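Local coordinates for importin subunit beta-1 (Saccharomyces cerevisiae, PDB 5OWU), which carries proteins into the nucleus by pairing with the importin alpha subunit, which recognises the classical nuclear localization signal of the cargo, at residues G661-I666 with G707-N712; P369-V374 with G394-G399. One frame throughout, in Å; residues are numbered along the deposited sequence.

Contact 1 (G661-I666 with G707-N712); sequences GFIADI and GDIASN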
loop_
_atom_site.group_PDB
_atom_site.type_symbol
_atom_site.label_atom_id
_atom_site.label_comp_id
_atom_site.label_asym_id
_atom_site.label_seq_id
_atom_site.Cartn_x
_atom_site.Cartn_y
_atom_site.Cartn_z
ATOM N N GLY A 661 -4.185 -18.346 14.356
ATOM C CA GLY A 661 -5.511 -18.497 13.779
ATOM C C GLY A 661 -6.142 -19.834 14.103
ATOM O O GLY A 661 -7.370 -19.939 14.220
ATOM N N PHE A 662 -5.323 -20.878 14.241
ATOM C CA PHE A 662 -5.833 -22.148 14.744
ATOM C C PHE A 662 -6.385 -21.987 16.152
ATOM O O PHE A 662 -7.486 -22.461 16.462
ATOM C CB PHE A 662 -4.733 -23.208 14.734
ATOM C CG PHE A 662 -5.161 -24.524 15.323
ATOM C CD1 PHE A 662 -5.831 -25.455 14.552
ATOM C CD2 PHE A 662 -4.901 -24.822 16.647
ATOM C CE1 PHE A 662 -6.229 -26.668 15.090
ATOM C CE2 PHE A 662 -5.300 -26.031 17.193
ATOM C CZ PHE A 662 -5.965 -26.954 16.412
ATOM N N ILE A 663 -5.626 -21.322 17.028
ATOM C CA ILE A 663 -6.134 -21.085 18.380
ATOM C C ILE A 663 -7.466 -20.342 18.317
ATOM O O ILE A 663 -8.426 -20.694 19.015
ATOM C CB ILE A 663 -5.094 -20.327 19.226
ATOM C CG1 ILE A 663 -3.799 -21.130 19.318
ATOM C CG2 ILE A 663 -5.642 -20.067 20.637
ATOM C CD1 ILE A 663 -2.652 -20.383 19.976
ATOM N N ALA A 664 -7.551 -19.315 17.464
ATOM C CA ALA A 664 -8.803 -18.580 17.309
ATOM C C ALA A 664 -9.941 -19.510 16.915
ATOM O O ALA A 664 -11.046 -19.417 17.461
ATOM C CB ALA A 664 -8.644 -17.472 16.266
ATOM N N ASP A 665 -9.690 -20.420 15.973
ATOM C CA ASP A 665 -10.748 -21.325 15.533
ATOM C C ASP A 665 -11.185 -22.266 16.650
ATOM O O ASP A 665 -12.386 -22.407 16.911
ATOM C CB ASP A 665 -10.293 -22.120 14.310
ATOM C CG ASP A 665 -10.558 -21.386 13.020
ATOM O OD1 ASP A 665 -11.672 -20.835 12.885
ATOM O OD2 ASP A 665 -9.656 -21.341 12.153
ATOM N N ILE A 666 -10.238 -22.919 17.329
ATOM C CA ILE A 666 -10.656 -23.923 18.307
ATOM C C ILE A 666 -11.293 -23.263 19.524
ATOM O O ILE A 666 -12.148 -23.866 20.185
ATOM C CB ILE A 666 -9.494 -24.850 18.722
ATOM C CG1 ILE A 666 -8.356 -24.075 19.381
ATOM C CG2 ILE A 666 -8.981 -25.644 17.522
ATOM C CD1 ILE A 666 -7.439 -24.954 20.195
ATOM N N GLY A 707 -8.910 -11.743 22.695
ATOM C CA GLY A 707 -10.347 -11.525 22.689
ATOM C C GLY A 707 -11.111 -12.810 22.453
ATOM O O GLY A 707 -12.124 -13.075 23.108
ATOM N N ASP A 708 -10.633 -13.633 21.517
ATOM C CA ASP A 708 -11.269 -14.926 21.301
ATOM C C ASP A 708 -11.245 -15.741 22.584
ATOM O O ASP A 708 -12.275 -16.269 23.025
ATOM C CB ASP A 708 -10.564 -15.680 20.172
ATOM C CG ASP A 708 -10.654 -14.957 18.855
ATOM O OD1 ASP A 708 -11.738 -14.435 18.553
ATOM O OD2 ASP A 708 -9.638 -14.909 18.140
ATOM N N ILE A 709 -10.082 -15.798 23.234
ATOM C CA ILE A 709 -9.955 -16.667 24.399
ATOM C C ILE A 709 -10.868 -16.167 25.507
ATOM O O ILE A 709 -11.704 -16.911 26.039
ATOM C CB ILE A 709 -8.483 -16.753 24.841
ATOM C CG1 ILE A 709 -7.681 -17.484 23.755
ATOM C CG2 ILE A 709 -8.368 -17.447 26.209
ATOM C CD1 ILE A 709 -6.200 -17.626 24.029
ATOM N N ALA A 710 -10.757 -14.880 25.829
ATOM C CA ALA A 710 -11.624 -14.305 26.849
ATOM C C ALA A 710 -13.091 -14.532 26.509
ATOM O O ALA A 710 -13.918 -14.746 27.403
ATOM C CB ALA A 710 -11.343 -12.811 27.004
ATOM N N SER A 711 -13.441 -14.492 25.222
ATOM C CA SER A 711 -14.852 -14.595 24.895
ATOM C C SER A 711 -15.369 -15.977 25.239
ATOM O O SER A 711 -16.529 -16.138 25.637
ATOM C CB SER A 711 -15.096 -14.305 23.416
ATOM O OG SER A 711 -16.483 -14.356 23.164
ATOM N N ASN A 712 -14.531 -16.994 25.081
ATOM C CA ASN A 712 -15.013 -18.350 25.263
ATOM C C ASN A 712 -14.824 -18.880 26.686
ATOM O O ASN A 712 -15.638 -19.693 27.136
ATOM C CB ASN A 712 -14.345 -19.257 24.234
ATOM C CG ASN A 712 -14.863 -18.987 22.808
ATOM O OD1 ASN A 712 -15.977 -19.375 22.466
ATOM N ND2 ASN A 712 -14.062 -18.303 21.988
#
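Ala664 and Asp708 meet where residues 661-666 and 707-712 come closest, their CA atoms 5.9 Å apart. The touch is between a methyl group and a carboxylate oxygen: Ala664 CB lies 3.3 Å from Asp708 OD2, a van der Waals contact in which the carboxylate rests on the small residue. Asp708 CG stands beside its own backbone N and anti to the carbonyl carbon (chi1 -62°), which brings OD2 over the alanine. A side chain of one carbon suits this place, because it lets the two backbones draw near while leaving room for the aspartate.

The apolar part is a single looser contact between isoleucines, Ile663 CG2 to Ile709 CD1 at 4.2 Å. Ile709 holds its chain extended (chi2 179°), and the end of that chain does the reaching. Both residues are buried, a place their apolar side chains suit.

Between these two segments the contact is van der Waals only; next to it, the carbonyl O of Asp708 takes the usual helical bond from the backbone N of Asn712. The Asn712 side chain has two conformers. In the one described here, ND2 adds a second bond to Asp708 O at 2.9 Å, bent to 138° at the hydrogen and approaching from above the carbonyl plane, and also bonds Asn668 OD1, a link between the helices that depends on this conformer.

These helices belong to successive HEAT repeats, 15 and 16. Helix 675-689 packs against both isoleucines, Met681 on Ile663 and Met682 and Leu685 on Ile709, while Phe662 turns to helix 615-629 and Asp665 forms a salt bridge with Arg585.

Contact 2 (P369-V374 with G394-G399); sequences PVLEFV and GSIMDG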
loop_
_atom_site.group_PDB
_atom_site.type_symbol
_atom_site.label_atom_id
_atom_site.label_comp_id
_atom_site.label_asym_id
_atom_site.label_seq_id
_atom_site.Cartn_x
_atom_site.Cartn_y
_atom_site.Cartn_z
ATOM N N PRO A 369 -16.165 10.707 -27.010
ATOM C CA PRO A 369 -14.907 10.410 -27.725
ATOM C C PRO A 369 -14.505 8.941 -27.665
ATOM O O PRO A 369 -13.990 8.389 -28.653
ATOM C CB PRO A 369 -13.885 11.320 -27.025
ATOM C CG PRO A 369 -14.484 11.630 -25.685
ATOM C CD PRO A 369 -15.965 11.660 -25.906
ATOM N N VAL A 370 -14.749 8.275 -26.537
ATOM C CA VAL A 370 -14.381 6.864 -26.427
ATOM C C VAL A 370 -15.249 6.015 -27.342
ATOM O O VAL A 370 -14.743 5.191 -28.107
ATOM C CB VAL A 370 -14.473 6.388 -24.969
ATOM C CG1 VAL A 370 -14.263 4.879 -24.893
ATOM C CG2 VAL A 370 -13.442 7.120 -24.122
ATOM N N LEU A 371 -16.569 6.195 -27.277
ATOM C CA LEU A 371 -17.453 5.407 -28.127
ATOM C C LEU A 371 -17.148 5.641 -29.600
ATOM O O LEU A 371 -17.226 4.711 -30.415
ATOM C CB LEU A 371 -18.913 5.738 -27.814
ATOM C CG LEU A 371 -19.382 5.268 -26.436
ATOM C CD1 LEU A 371 -20.763 5.823 -26.126
ATOM C CD2 LEU A 371 -19.371 3.730 -26.352
ATOM N N GLU A 372 -16.780 6.871 -29.963
ATOM C CA GLU A 372 -16.373 7.124 -31.341
ATOM C C GLU A 372 -15.146 6.293 -31.704
ATOM O O GLU A 372 -15.114 5.626 -32.749
ATOM C CB GLU A 372 -16.100 8.617 -31.545
ATOM C CG GLU A 372 -16.013 9.021 -33.013
ATOM C CD GLU A 372 -15.552 10.453 -33.211
ATOM O OE1 GLU A 372 -15.724 11.277 -32.283
ATOM O OE2 GLU A 372 -15.009 10.749 -34.298
ATOM N N PHE A 373 -14.122 6.313 -30.843
ATOM C CA PHE A 373 -12.924 5.506 -31.082
ATOM C C PHE A 373 -13.260 4.015 -31.199
ATOM O O PHE A 373 -12.787 3.320 -32.113
ATOM C CB PHE A 373 -11.928 5.759 -29.953
ATOM C CG PHE A 373 -10.640 5.022 -30.098
ATOM C CD1 PHE A 373 -9.605 5.559 -30.846
ATOM C CD2 PHE A 373 -10.452 3.797 -29.476
ATOM C CE1 PHE A 373 -8.410 4.888 -30.976
ATOM C CE2 PHE A 373 -9.256 3.119 -29.606
ATOM C CZ PHE A 373 -8.234 3.666 -30.363
ATOM N N VAL A 374 -14.079 3.505 -30.277
ATOM C CA VAL A 374 -14.457 2.094 -30.299
ATOM C C VAL A 374 -15.115 1.751 -31.628
ATOM O O VAL A 374 -14.723 0.793 -32.307
ATOM C CB VAL A 374 -15.382 1.767 -29.111
ATOM C CG1 VAL A 374 -15.893 0.328 -29.190
ATOM C CG2 VAL A 374 -14.663 1.985 -27.807
ATOM N N GLY A 394 -13.683 -1.282 -22.221
ATOM C CA GLY A 394 -13.583 -1.767 -20.860
ATOM C C GLY A 394 -13.157 -0.679 -19.896
ATOM O O GLY A 394 -13.599 -0.655 -18.745
ATOM N N SER A 395 -12.320 0.249 -20.361
ATOM C CA SER A 395 -11.828 1.325 -19.510
ATOM C C SER A 395 -12.881 2.374 -19.177
ATOM O O SER A 395 -12.631 3.188 -18.280
ATOM C CB SER A 395 -10.632 2.017 -20.164
ATOM O OG SER A 395 -9.485 1.189 -20.133
ATOM N N ILE A 396 -14.030 2.406 -19.858
ATOM C CA ILE A 396 -15.078 3.360 -19.464
ATOM C C ILE A 396 -16.247 2.684 -18.737
ATOM O O ILE A 396 -17.306 3.291 -18.586
ATOM C CB ILE A 396 -15.580 4.193 -20.659
ATOM C CG1 ILE A 396 -16.193 3.310 -21.750
ATOM C CG2 ILE A 396 -14.443 5.045 -21.218
ATOM C CD1 ILE A 396 -17.038 4.081 -22.756
ATOM N N MET A 397 -16.078 1.462 -18.226
ATOM C CA MET A 397 -17.199 0.792 -17.576
ATOM C C MET A 397 -17.395 1.223 -16.129
ATOM O O MET A 397 -18.384 0.829 -15.502
ATOM C CB MET A 397 -17.019 -0.726 -17.655
ATOM C CG MET A 397 -17.290 -1.268 -19.054
ATOM S SD MET A 397 -19.012 -1.024 -19.553
ATOM C CE MET A 397 -18.853 0.379 -20.648
ATOM N N ASP A 398 -16.505 2.036 -15.594
ATOM C CA ASP A 398 -16.617 2.538 -14.233
ATOM C C ASP A 398 -16.560 4.056 -14.333
ATOM O O ASP A 398 -15.545 4.613 -14.762
ATOM C CB ASP A 398 -15.500 1.962 -13.358
ATOM C CG ASP A 398 -15.551 2.455 -11.931
ATOM O OD1 ASP A 398 -16.580 3.025 -11.519
ATOM O OD2 ASP A 398 -14.547 2.260 -11.221
ATOM N N GLY A 399 -17.666 4.713 -13.988
ATOM C CA GLY A 399 -17.758 6.153 -14.048
ATOM C C GLY A 399 -19.107 6.646 -14.539
ATOM O O GLY A 399 -19.848 7.314 -13.812
#
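Val370 and Ile396 mark the closest approach of the two backbones, with 7.8 Å between their CA atoms, a spacing that leaves the side chains to bridge the gap. Residues 369-374 are regular helix, with Phe373 N bonded to Pro369 O and Val374 N to Val370 O. In residues 394-399 the helix 383-395 runs out: Ile396 has already left helical geometry (phi/psi -105°/17°), and Met397 N makes only a weak bond back to Gly394 O.

Val370 and Ile396 point at each other and meet tip to tip. The CG1 methyl of Val370 fits against two branches of the isoleucine, at 3.6 Å from Ile396 CD1 and 3.7 Å from Ile396 CG2. Its other methyl, Val370 CG2, also lies 3.7 Å from Ile396 CG2, so the latter methyl faces both prongs of the valine. The isoleucine has CG1 between its backbone N and carbonyl carbon (chi1 61°); from there the extended end carries CD1 on to Val370 and, more loosely, to Leu371, whose CD2 is 4.3 Å from Ile396 CD1. Beta-branched residues suit such a meeting, since each offers two branches close to its backbone. Val370 also touches Ala392 and, on helix 317-332, Val326, whereas Leu371 reaches Tyr408 of helix 402-418.

All the atoms that meet are aliphatic carbon, and the valine and isoleucine are both buried. The contact therefore rests on shape fit and exclusion of water, without directional bonds, and joins helix 367-377 of HEAT repeat 9 to the first residue of the turn that follows helix 383-395.

From the N terminus the chain first reaches contact 2, which closes a short loop: 19 residues, mostly helical, separate its segments, of which the first lies in HEAT repeat 9 and the second runs off its end. Some 260 residues later contact 1 opens, and it closes a longer loop, with 40 residues between its segments, the whole of helix 675-689 among them. The two loops follow in series, neither nested nor crossed; the centres of contact 1 and contact 2 are 49 Å apart and their nearest atoms about 34 Å. Contact 2 ties the first helix of repeat 9 to the chain leaving its second, whereas contact 1 joins repeat 15 to repeat 16 of the HEAT solenoid.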